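Local atomic coordinates of probable 2-phosphosulfolactate phosphatase (Clostridium acetobutylicum, PDB entry 1VR0), a protein that probably catalyses the magnesium-dependent hydrolysis of (2R)-O-phospho-3-sulfolactate to (2R)-3-sulfolactate and phosphate. Residues Val36-Arg41 with Ile165-Cys170. Residues are numbered along the deposited sequence; the frame is centred on the assembly and turned at random.
With MG (magnesium ion), chain D; 3SL ((2R)-3-sulfolactic acid), chain E.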
loop_
_atom_site.group_PDB
_atom_site.type_symbol
_atom_site.label_atom_id
_atom_site.label_comp_id
_atom_site.label_asym_id
_atom_site.label_seq_id
_atom_site.Cartn_x
_atom_site.Cartn_y
_atom_site.Cartn_z
ATOM N N VAL A 36 10.312 12.076 0.770
ATOM C CA VAL A 36 9.891 11.507 2.033
ATOM C C VAL A 36 8.766 12.354 2.645
ATOM O O VAL A 36 8.859 13.591 2.725
ATOM C CB VAL A 36 11.056 11.366 2.993
ATOM C CG1 VAL A 36 10.567 10.805 4.294
ATOM C CG2 VAL A 36 12.137 10.460 2.398
ATOM N N ILE A 37 7.705 11.678 3.077
ATOM C CA ILE A 37 6.551 12.345 3.680
ATOM C C ILE A 37 6.199 11.791 5.060
ATOM O O ILE A 37 5.967 10.603 5.229
ATOM C CB ILE A 37 5.353 12.290 2.718
ATOM C CG1 ILE A 37 5.690 13.126 1.475
ATOM C CG2 ILE A 37 4.115 12.874 3.337
ATOM C CD1 ILE A 37 4.791 12.848 0.316
ATOM N N ASP A 38 6.199 12.673 6.051
ATOM C CA ASP A 38 5.635 12.371 7.383
ATOM C C ASP A 38 4.915 13.655 7.840
ATOM O O ASP A 38 5.420 14.400 8.675
ATOM C CB ASP A 38 6.749 11.958 8.366
ATOM C CG ASP A 38 6.215 11.443 9.687
ATOM O OD1 ASP A 38 5.259 10.661 9.669
ATOM O OD2 ASP A 38 6.738 11.782 10.775
HETATM N N MSE A 39 3.747 13.941 7.276
HETATM C CA MSE A 39 3.183 15.295 7.409
HETATM C C MSE A 39 2.718 15.633 8.821
HETATM O O MSE A 39 2.652 16.825 9.201
HETATM C CB MSE A 39 2.054 15.539 6.409
HETATM C CG MSE A 39 0.920 14.574 6.542
HETATM SE SE MSE A 39 -0.806 15.269 5.869
HETATM C CE MSE A 39 -0.879 16.951 6.874
ATOM N N LEU A 40 2.399 14.603 9.597
ATOM C CA LEU A 40 1.980 14.819 10.979
ATOM C C LEU A 40 2.921 14.043 11.847
ATOM O O LEU A 40 2.542 12.950 12.317
ATOM C CB LEU A 40 0.541 14.331 11.201
ATOM C CG LEU A 40 -0.491 15.265 10.568
ATOM C CD1 LEU A 40 -1.925 14.686 10.610
ATOM C CD2 LEU A 40 -0.470 16.631 11.200
ATOM N N ARG A 41 4.123 14.577 12.129
ATOM C CA ARG A 41 4.524 15.973 11.909
ATOM C C ARG A 41 5.962 16.182 11.450
ATOM O O ARG A 41 6.321 17.316 11.114
ATOM C CB ARG A 41 4.343 16.791 13.200
ATOM C CG ARG A 41 2.903 16.938 13.692
ATOM C CD ARG A 41 2.858 17.435 15.129
ATOM N NE ARG A 41 3.325 16.419 16.087
ATOM C CZ ARG A 41 3.647 16.660 17.359
ATOM N NH1 ARG A 41 4.060 15.678 18.139
ATOM N NH2 ARG A 41 3.553 17.875 17.869
ATOM N N ILE A 165 -3.262 7.274 6.105
ATOM C CA ILE A 165 -4.034 8.164 5.231
ATOM C C ILE A 165 -3.465 9.578 5.096
ATOM O O ILE A 165 -3.529 10.157 4.020
ATOM C CB ILE A 165 -5.513 8.199 5.667
ATOM C CG1 ILE A 165 -6.238 7.004 5.036
ATOM C CG2 ILE A 165 -6.173 9.497 5.268
ATOM C CD1 ILE A 165 -7.629 6.746 5.533
ATOM N N ASP A 166 -2.913 10.134 6.172
ATOM C CA ASP A 166 -2.303 11.492 6.097
ATOM C C ASP A 166 -1.159 11.507 5.070
ATOM O O ASP A 166 -1.135 12.341 4.150
ATOM C CB ASP A 166 -1.808 11.997 7.479
ATOM C CG ASP A 166 -0.964 10.970 8.236
ATOM O OD1 ASP A 166 -0.951 9.772 7.890
ATOM O OD2 ASP A 166 -0.308 11.352 9.209
ATOM N N ASP A 167 -0.220 10.578 5.196
ATOM C CA ASP A 167 0.923 10.597 4.300
ATOM C C ASP A 167 0.470 10.283 2.864
ATOM O O ASP A 167 1.015 10.790 1.920
ATOM C CB ASP A 167 2.036 9.634 4.784
ATOM C CG ASP A 167 2.673 10.099 6.109
ATOM O OD1 ASP A 167 2.666 11.307 6.348
ATOM O OD2 ASP A 167 3.174 9.289 6.909
ATOM N N PHE A 168 -0.550 9.458 2.722
ATOM C CA PHE A 168 -1.012 9.006 1.429
ATOM C C PHE A 168 -1.687 10.141 0.670
ATOM O O PHE A 168 -1.413 10.346 -0.519
ATOM C CB PHE A 168 -1.979 7.847 1.630
ATOM C CG PHE A 168 -2.322 7.059 0.367
ATOM C CD1 PHE A 168 -1.383 6.234 -0.231
ATOM C CD2 PHE A 168 -3.612 7.078 -0.160
ATOM C CE1 PHE A 168 -1.709 5.483 -1.373
ATOM C CE2 PHE A 168 -3.930 6.329 -1.285
ATOM C CZ PHE A 168 -2.975 5.523 -1.886
ATOM N N ILE A 169 -2.563 10.898 1.339
ATOM C CA ILE A 169 -3.255 11.975 0.647
ATOM C C ILE A 169 -2.276 13.084 0.294
ATOM O O ILE A 169 -2.399 13.745 -0.740
ATOM C CB ILE A 169 -4.467 12.511 1.442
ATOM C CG1 ILE A 169 -5.302 13.461 0.559
ATOM C CG2 ILE A 169 -4.060 13.183 2.731
ATOM C CD1 ILE A 169 -6.748 13.711 1.082
ATOM N N CYS A 170 -1.299 13.292 1.171
ATOM C CA CYS A 170 -0.274 14.287 0.941
ATOM C C CYS A 170 0.546 13.885 -0.273
ATOM O O CYS A 170 0.854 14.731 -1.083
ATOM C CB CYS A 170 0.619 14.409 2.162
ATOM S SG CYS A 170 1.842 15.731 1.972
HETATM MG MG MG D . 3.437 9.595 9.244
HETATM O O11 3SL E . 2.912 8.682 17.180
HETATM C C1 3SL E . 2.802 9.925 17.172
HETATM O O12 3SL E . 1.834 10.570 17.650
HETATM C C2 3SL E . 3.916 10.671 16.542
HETATM O O2 3SL E . 4.300 9.943 15.378
HETATM C C3 3SL E . 3.420 12.072 16.244
HETATM S S 3SL E . 4.499 12.925 15.311
HETATM O O3S 3SL E . 5.286 13.832 16.165
HETATM O O1S 3SL E . 5.271 12.087 14.331
HETATM O O2S 3SL E . 3.720 13.885 14.521
HETATM O O HOH W 1 2.306 11.855 8.987
HETATM O O HOH W 2 1.340 9.293 10.530
#
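D38 swings its CG to the side opposite its own N (chi1 -172°), while D167 sets CG opposite its carbonyl carbon (chi1 -67°), and the two carboxylates converge on one magnesium ion, their planes turned 60° apart. D38 OD1 binds the metal at 2.1 Å and D167 OD2 at 2.4 Å; two waters and the carbonyl oxygen of G158 also bind it. The second oxygen of D167 is put to other use: the M39 amide meets OD1 nearly along the C-O axis, N to OD1 3.0 Å, so that, with OD2 on the metal, both carboxylate oxygens are held. Water 1, itself on the metal, also grips D167 OD1, donates to D166 OD2 and accepts from L40 N; D166 OD1 is hydrogen-bonded to S164 OG. The site lies at the C-terminal end of strand 33-37, between 152-156 and 129-133 in the mixed sheet, facing the first turn of helix 165-181. Further along the helix the contact turns apolar, I37 CG2 reaching C170 SG at 3.9 Å, while the bent M39 chain lays its selenium 3.8 Å from D166 CB. After a cis peptide bond, R41 turns away from the helix, and its NH1 donates to sulfonate O3S of the bound sulfolactate at 3.0 Å.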